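PDB 6HVG: alternansucrase from Leuconostoc mesenteroides, which belongs to glycoside hydrolase family 70 and joins a TIM-barrel domain to cell-wall-binding type repeats, with a calcium ion bound in this model. Local coordinates for residues L600-F603 and G604-T607; V1010-S1013 and D1014-A1018; E1143-K1147 and N1148-A1152; A1205-G1208 and G1209-D1213. One frame throughout, in Å; residues are numbered along the deposited sequence.

Contact 1 (L600-F603 and G604-T607)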
# COMPACT_ATOMS: atom_id res chain seq x y z
N LEU A 600 15.92 16.53 -20.47
CA LEU A 600 16.83 15.65 -19.72
C LEU A 600 17.96 15.15 -20.61
O LEU A 600 19.12 15.13 -20.18
CB LEU A 600 16.07 14.48 -19.09
CG LEU A 600 15.04 14.86 -18.02
CD1 LEU A 600 14.06 13.74 -17.77
CD2 LEU A 600 15.70 15.28 -16.71
N MET A 601 17.65 14.75 -21.84
CA MET A 601 18.66 14.24 -22.77
C MET A 601 19.56 15.33 -23.33
O MET A 601 20.60 15.03 -23.91
CB MET A 601 18.00 13.50 -23.94
CG MET A 601 17.17 12.28 -23.56
SD MET A 601 18.11 10.97 -22.76
CE MET A 601 17.69 11.38 -21.07
N ASN A 602 19.18 16.59 -23.15
CA ASN A 602 20.05 17.72 -23.44
C ASN A 602 20.29 18.60 -22.21
O ASN A 602 20.45 19.81 -22.35
CB ASN A 602 19.44 18.55 -24.57
CG ASN A 602 19.37 17.77 -25.87
OD1 ASN A 602 20.31 17.79 -26.67
ND2 ASN A 602 18.27 17.06 -26.06
N PHE A 603 20.27 18.00 -21.02
CA PHE A 603 20.32 18.81 -19.80
C PHE A 603 21.52 19.71 -19.80
O PHE A 603 21.39 20.91 -19.59
CB PHE A 603 20.30 17.95 -18.54
CG PHE A 603 20.29 18.75 -17.27
CD1 PHE A 603 19.21 19.55 -16.96
CD2 PHE A 603 21.34 18.68 -16.37
CE1 PHE A 603 19.19 20.29 -15.78
CE2 PHE A 603 21.33 19.42 -15.19
CZ PHE A 603 20.25 20.22 -14.89
N GLY A 604 22.68 19.14 -20.08
CA GLY A 604 23.94 19.88 -20.10
C GLY A 604 24.03 21.00 -21.13
O GLY A 604 24.52 22.08 -20.82
N SER A 605 23.57 20.74 -22.35
CA SER A 605 23.57 21.74 -23.42
C SER A 605 22.73 22.96 -23.06
O SER A 605 23.14 24.10 -23.29
CB SER A 605 23.03 21.13 -24.72
OG SER A 605 23.75 19.97 -25.09
N ILE A 606 21.56 22.71 -22.48
CA ILE A 606 20.58 23.75 -22.18
C ILE A 606 20.95 24.56 -20.94
O ILE A 606 20.86 25.78 -20.95
CB ILE A 606 19.19 23.13 -21.98
CG1 ILE A 606 18.71 22.56 -23.32
CG2 ILE A 606 18.20 24.14 -21.44
CD1 ILE A 606 17.65 21.49 -23.18
N THR A 607 21.37 23.88 -19.88
CA THR A 607 21.62 24.52 -18.59
C THR A 607 23.08 24.98 -18.36
O THR A 607 23.31 25.88 -17.56
CB THR A 607 21.20 23.60 -17.43
OG1 THR A 607 21.79 22.31 -17.59
CG2 THR A 607 19.69 23.43 -17.44
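Phe-603 and Thr-607 meet one helical turn apart, just past a kink where helix 587-601 gives way to the short helix 603-608 on the outside of the TIM-barrel domain. Asn-602 marks the break: its backbone leaves helical angles, and its carbonyl O then accepts Ile-606 N at 3.1 Å, starting the new helix. With CG anti to the backbone N (chi1 -178°), the Phe-603 side chain runs from a CB close to the amide N of Gly-604, a residue buried in the first turn of the new helix, into a ring lying under Thr-607. All the ring atoms from CG to CZ then have Thr-607 OG1 as a neighbour, for this oxygen sits over the ring centre, 3.5 Å above its plane. The hydroxyl is directed back to Phe-603 O, which also receives Thr-607 N at 3.0 Å; the very short OG1 to O distance is doubtful in value. Asn-602 sends ND2 back to His-598 O, while its CB meets Ile-606 CD1 at 3.7 Å. Ser-605 OG is bonded to Asp-611 OD1 and Asn-614 ND2. The methyl CG2 of Thr-607 touches Phe-603 CE1 at 3.6 Å.

Contact 2 (V1010-S1013 and D1014-A1018)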
# COMPACT_ATOMS: atom_id res chain seq x y z
N VAL A 1010 43.32 -20.63 -15.47
CA VAL A 1010 44.58 -19.98 -15.19
C VAL A 1010 45.19 -19.52 -16.48
O VAL A 1010 44.90 -20.07 -17.53
CB VAL A 1010 45.61 -20.89 -14.47
CG1 VAL A 1010 44.97 -21.59 -13.28
CG2 VAL A 1010 46.23 -21.89 -15.42
N GLY A 1011 46.07 -18.52 -16.38
CA GLY A 1011 46.79 -17.98 -17.52
C GLY A 1011 46.11 -16.80 -18.19
O GLY A 1011 46.46 -16.44 -19.31
N ALA A 1012 45.12 -16.22 -17.51
CA ALA A 1012 44.43 -15.06 -18.05
C ALA A 1012 45.31 -13.81 -18.01
O ALA A 1012 45.80 -13.43 -16.95
CB ALA A 1012 43.14 -14.81 -17.27
N SER A 1013 45.50 -13.19 -19.16
CA SER A 1013 46.26 -11.94 -19.27
C SER A 1013 45.71 -10.85 -18.34
O SER A 1013 44.54 -10.89 -17.97
CB SER A 1013 46.22 -11.45 -20.71
OG SER A 1013 46.61 -10.10 -20.80
N ASP A 1014 46.53 -9.87 -17.97
CA ASP A 1014 46.10 -8.77 -17.08
C ASP A 1014 45.10 -7.82 -17.70
O ASP A 1014 44.25 -7.26 -17.01
CB ASP A 1014 47.32 -7.95 -16.60
CG ASP A 1014 48.14 -8.67 -15.53
OD1 ASP A 1014 47.78 -9.80 -15.13
OD2 ASP A 1014 49.15 -8.09 -15.10
N SER A 1015 45.20 -7.63 -19.01
CA SER A 1015 44.35 -6.72 -19.73
C SER A 1015 43.28 -7.47 -20.52
O SER A 1015 42.59 -6.88 -21.35
CB SER A 1015 45.20 -5.86 -20.67
OG SER A 1015 45.95 -6.64 -21.59
N GLN A 1016 43.11 -8.77 -20.24
CA GLN A 1016 42.18 -9.60 -21.01
C GLN A 1016 40.79 -9.03 -20.85
O GLN A 1016 40.33 -8.78 -19.74
CB GLN A 1016 42.18 -11.06 -20.54
CG GLN A 1016 41.48 -11.99 -21.53
CD GLN A 1016 41.68 -13.47 -21.23
OE1 GLN A 1016 42.57 -14.11 -21.79
NE2 GLN A 1016 40.82 -14.03 -20.40
N ASP A 1017 40.15 -8.80 -22.00
CA ASP A 1017 38.80 -8.27 -22.07
C ASP A 1017 38.01 -9.21 -22.99
O ASP A 1017 38.33 -9.34 -24.16
CB ASP A 1017 38.83 -6.85 -22.64
CG ASP A 1017 37.50 -6.14 -22.48
OD1 ASP A 1017 36.45 -6.80 -22.31
OD2 ASP A 1017 37.49 -4.88 -22.51
N ALA A 1018 36.98 -9.86 -22.44
CA ALA A 1018 36.18 -10.83 -23.20
C ALA A 1018 34.92 -10.24 -23.85
O ALA A 1018 34.15 -10.95 -24.49
CB ALA A 1018 35.76 -11.96 -22.28
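Ser-1013 and Gln-1016 are the ends of a reverse turn whose middle residues, Asp-1014 and Ser-1015, have the backbone angles of a type I beta turn, closed by a weak bond of 3.4 Å from Gln-1016 N to Ser-1013 O. Serine suits the first position because its hydroxyl can reach the backbone N-H two residues on. Here OG is swung away from its own N and lies beside the carbonyl carbon (chi1 164°), which brings it to 3.4 Å from Ser-1015 N in a second weak bond. That link is the defining one of an ST turn, so the two weak bonds brace the same bend from side chain and main chain. Gln-1016 points its CB back at the turn, where it lies 3.5 Å from Ser-1013 O. From there the side chain extends, and its amide end passes the methyl of Ala-1012, with NE2 4.0 Å from Ala-1012 CB. A small residue fits beside this amide, which has its polar partners further on: NE2 gives hydrogen bonds to Asn-907 O and Lys-856 O. Asp-1014 is exposed at the bend, where a charged residue is easily solvated. Just upstream, Gly-1011 has a positive phi of 92°, at which a side chain would press on the preceding carbonyl oxygen. The loop leaves strand 1003-1009 with Val-1010 against strand 940-947, and then crosses the end of helix 844-857, where Lys-856 NZ bonds Asp-1014 O and Tyr-857 packs on Ala-1012.

Contact 3 (E1143-K1147 and N1148-A1152)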
# COMPACT_ATOMS: atom_id res chain seq x y z
N GLU A 1143 29.55 14.44 -16.73
CA GLU A 1143 30.77 14.58 -17.53
C GLU A 1143 31.83 13.56 -17.09
O GLU A 1143 32.40 12.86 -17.93
CB GLU A 1143 31.33 16.00 -17.41
CG GLU A 1143 32.44 16.34 -18.39
CD GLU A 1143 32.85 17.80 -18.33
OE1 GLU A 1143 32.87 18.36 -17.21
OE2 GLU A 1143 33.18 18.37 -19.41
N ALA A 1144 32.06 13.47 -15.78
CA ALA A 1144 33.00 12.55 -15.21
C ALA A 1144 32.72 11.11 -15.64
O ALA A 1144 33.65 10.31 -15.83
CB ALA A 1144 33.00 12.65 -13.69
N LEU A 1145 31.44 10.77 -15.78
CA LEU A 1145 31.09 9.42 -16.23
C LEU A 1145 31.42 9.24 -17.71
O LEU A 1145 31.83 8.18 -18.10
CB LEU A 1145 29.63 9.11 -15.96
CG LEU A 1145 29.25 9.03 -14.48
CD1 LEU A 1145 27.76 9.18 -14.29
CD2 LEU A 1145 29.74 7.72 -13.87
N HIS A 1146 31.26 10.29 -18.51
CA HIS A 1146 31.65 10.23 -19.92
C HIS A 1146 33.17 10.19 -20.11
O HIS A 1146 33.67 9.42 -20.92
CB HIS A 1146 31.06 11.41 -20.70
CG HIS A 1146 29.57 11.39 -20.78
ND1 HIS A 1146 28.81 12.53 -20.93
CD2 HIS A 1146 28.69 10.36 -20.69
CE1 HIS A 1146 27.54 12.21 -20.96
NE2 HIS A 1146 27.43 10.90 -20.81
N LYS A 1147 33.91 10.99 -19.35
CA LYS A 1147 35.36 10.88 -19.31
C LYS A 1147 35.85 9.45 -18.96
O LYS A 1147 36.94 9.06 -19.36
CB LYS A 1147 35.95 11.91 -18.32
CG LYS A 1147 36.09 13.32 -18.88
CD LYS A 1147 37.48 13.51 -19.51
CE LYS A 1147 37.72 14.90 -20.11
NZ LYS A 1147 37.19 15.04 -21.49
N ASN A 1148 35.05 8.68 -18.21
CA ASN A 1148 35.35 7.28 -17.93
C ASN A 1148 34.50 6.28 -18.72
O ASN A 1148 34.35 5.11 -18.32
CB ASN A 1148 35.22 6.99 -16.44
CG ASN A 1148 36.22 7.73 -15.60
OD1 ASN A 1148 37.14 7.13 -15.03
ND2 ASN A 1148 36.06 9.04 -15.52
N GLY A 1149 33.97 6.73 -19.86
CA GLY A 1149 33.31 5.86 -20.83
C GLY A 1149 32.05 5.19 -20.34
O GLY A 1149 31.68 4.12 -20.80
N MET A 1150 31.38 5.83 -19.40
CA MET A 1150 30.09 5.35 -18.89
C MET A 1150 28.98 6.30 -19.29
O MET A 1150 29.19 7.50 -19.41
CB MET A 1150 30.12 5.27 -17.37
CG MET A 1150 30.93 4.11 -16.84
SD MET A 1150 30.94 4.05 -15.05
CE MET A 1150 32.18 5.29 -14.71
N GLN A 1151 27.80 5.74 -19.50
CA GLN A 1151 26.60 6.51 -19.78
C GLN A 1151 25.88 6.93 -18.51
O GLN A 1151 26.07 6.34 -17.47
CB GLN A 1151 25.64 5.69 -20.62
CG GLN A 1151 26.10 5.34 -22.02
CD GLN A 1151 25.11 4.44 -22.71
OE1 GLN A 1151 23.89 4.54 -22.48
NE2 GLN A 1151 25.60 3.57 -23.57
N ALA A 1152 25.04 7.95 -18.61
CA ALA A 1152 24.23 8.40 -17.48
C ALA A 1152 22.74 8.24 -17.80
O ALA A 1152 22.24 8.73 -18.84
CB ALA A 1152 24.53 9.86 -17.13
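Leu-1145 and Met-1150 cross obliquely, the methyl CD2 of the leucine meeting the terminal CE of the methionine at 3.5 Å. The methionine chain is straight as far as SD and then bends (chi3 -80°), which turns its methyl toward the leucine; a long, flexible apolar chain suits this buried corner beside Phe-1074. The other leucine branch, CD1, looks on to Ala-1152 CB at 4.4 Å. His-1146, next along the helix, is turned differently. It presents a ring edge to the returning chain: Met-1150 O lies near the ring plane, 3.2 Å from His-1146 CD2. Both of its nitrogens are engaged, ND1 with Asn-612 O and NE2 with Asp-616 OD2, an environment that would probably favour the doubly protonated ring. The same carboxylate oxygen takes Ala-1152 N, so one aspartate ties the helix to the strand. Between these side chains the helix ends in a Schellman motif: Met-1150 N bonds Leu-1145 O at 2.7 Å and Gly-1149 N bonds His-1146 O at 2.9 Å. Gly-1149 is the C-prime residue, and its positive phi of 64° is easily adopted by glycine. The motif reverses the chain from helix 1135-1147 into strand 1151-1156 of the parallel barrel sheet. Asn-1148 also binds the last turn of the helix. Its ND2 donates to Ala-1144 O at 2.7 Å, nearly in line with the C=O bond of Ala-1144, that oxygen lying 21° out of the Asn-1148 amide plane; a weak bond from Asn-1148 N reaches the same oxygen. The asparagine side chain also lies against Ala-1071 and Asn-1072 of helix 1063-1075.

Contact 4 (A1205-G1208 and G1209-D1213)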
# COMPACT_ATOMS: atom_id res chain seq x y z
N ALA A 1205 7.58 26.64 -15.46
CA ALA A 1205 7.14 27.81 -16.22
C ALA A 1205 8.22 28.29 -17.17
O ALA A 1205 7.93 28.67 -18.29
CB ALA A 1205 6.71 28.92 -15.28
N LYS A 1206 9.47 28.27 -16.72
CA LYS A 1206 10.59 28.67 -17.58
C LYS A 1206 10.73 27.75 -18.78
O LYS A 1206 10.65 28.19 -19.91
CB LYS A 1206 11.90 28.69 -16.80
CG LYS A 1206 13.00 29.42 -17.54
CD LYS A 1206 14.34 29.22 -16.86
CE LYS A 1206 15.45 29.95 -17.59
NZ LYS A 1206 16.60 30.07 -16.67
N TYR A 1207 10.89 26.45 -18.51
CA TYR A 1207 11.23 25.47 -19.54
C TYR A 1207 10.05 24.70 -20.17
O TYR A 1207 10.23 24.00 -21.15
CB TYR A 1207 12.26 24.47 -18.99
CG TYR A 1207 13.65 25.04 -18.73
CD1 TYR A 1207 14.34 25.73 -19.72
CD2 TYR A 1207 14.26 24.89 -17.50
CE1 TYR A 1207 15.60 26.25 -19.48
CE2 TYR A 1207 15.53 25.40 -17.26
CZ TYR A 1207 16.19 26.08 -18.25
OH TYR A 1207 17.44 26.57 -18.00
N GLY A 1208 8.86 24.81 -19.61
CA GLY A 1208 7.69 24.08 -20.14
C GLY A 1208 7.45 24.38 -21.61
O GLY A 1208 7.44 25.52 -22.00
N GLY A 1209 7.29 23.33 -22.41
CA GLY A 1209 7.04 23.45 -23.86
C GLY A 1209 8.03 24.19 -24.76
O GLY A 1209 7.82 24.29 -25.96
N GLU A 1210 9.13 24.69 -24.20
CA GLU A 1210 10.06 25.57 -24.94
C GLU A 1210 10.81 24.92 -26.10
O GLU A 1210 11.18 25.59 -27.04
CB GLU A 1210 11.09 26.17 -23.97
CG GLU A 1210 10.51 27.20 -22.99
CD GLU A 1210 10.14 28.51 -23.65
OE1 GLU A 1210 11.02 29.12 -24.30
OE2 GLU A 1210 8.98 28.92 -23.51
N PHE A 1211 11.02 23.61 -26.04
CA PHE A 1211 11.83 22.89 -27.01
C PHE A 1211 11.02 22.25 -28.14
O PHE A 1211 11.59 21.72 -29.10
CB PHE A 1211 12.70 21.83 -26.29
CG PHE A 1211 13.40 22.38 -25.07
CD1 PHE A 1211 14.42 23.32 -25.21
CD2 PHE A 1211 13.01 22.02 -23.80
CE1 PHE A 1211 15.04 23.86 -24.10
CE2 PHE A 1211 13.62 22.56 -22.68
CZ PHE A 1211 14.64 23.48 -22.83
N LEU A 1212 9.70 22.29 -28.03
CA LEU A 1212 8.81 21.60 -28.96
C LEU A 1212 8.80 22.19 -30.36
O LEU A 1212 8.73 21.45 -31.35
CB LEU A 1212 7.38 21.60 -28.43
CG LEU A 1212 7.13 20.81 -27.14
CD1 LEU A 1212 5.75 21.14 -26.58
CD2 LEU A 1212 7.25 19.31 -27.36
N ASP A 1213 8.83 23.51 -30.45
CA ASP A 1213 8.78 24.16 -31.75
C ASP A 1213 10.03 23.88 -32.57
O ASP A 1213 9.94 23.59 -33.76
CB ASP A 1213 8.56 25.68 -31.57
CG ASP A 1213 7.18 26.01 -30.99
OD1 ASP A 1213 6.28 25.14 -31.03
OD2 ASP A 1213 7.00 27.14 -30.51
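Tyr-1207 and Phe-1211 make the packed side of this turn, CD1 of the tyrosine meeting CZ of the phenylalanine at 3.9 Å. The rings approach at a slant through these two carbons. Phe-1211 CE2 also comes to 4.0 Å from Tyr-1207 O, and the aliphatic CD of Lys-1206 lies over one face of the tyrosine ring, near its rim. Beneath them the backbone bends tightly. A type II beta turn runs from Tyr-1207 to Glu-1210, closed by a weak bond of 3.3 Å from Glu-1210 N to Tyr-1207 O, and a type I turn from Gly-1209 to Leu-1212 follows directly. Gly-1209 holds the third position of the first turn with a phi of 58°, which glycine readily takes up.

The other side faces solvent and is held by charge. Glu-1210 is exposed; a chi1 of -70° sets its CG anti to the carbonyl carbon, 3.2 Å from Lys-1206 O, and the bend at chi2 turns the carboxylate toward Lys-1241, with which OE2 forms a salt bridge. That lysine also donates to Ala-1205 O, so it joins helix 1203-1207 to the turn. Helix 587-601 runs alongside the whole bend between helices 1203-1207 and 1212-1218: Glu-592 accepts Gly-1209 N, Asn-595 accepts Phe-1211 N, and the rings of Tyr-599 and His-598 meet Tyr-1207 and Phe-1211 respectively.

How the contacts relate
All four contacts are local and follow in series within the family 70 range, but they differ in burial. Contacts 1, 3 and 4 are partly buried around the barrel's outer helices; contact 2 is a surface bend, its centre about 50 Å from that of contact 4. Contacts 1 and 4 share a boundary, where Ile-606 CD1 packs on Phe-1211 CZ at 3.6 Å; contact 1 includes the end of helix 587-601, and contact 4 packs against the same helix. Contact 3 does not touch contact 1, yet its helix 1135-1147 meets Phe-603 through Leu-1138 and Arg-1139. Contact 1 combines helical bonds with a hydroxyl over a ring, contact 4 sets ring packing against a salt-bridged, exposed glutamate, contact 3 relies on backbone capping, and contact 2 on weak turn bonds.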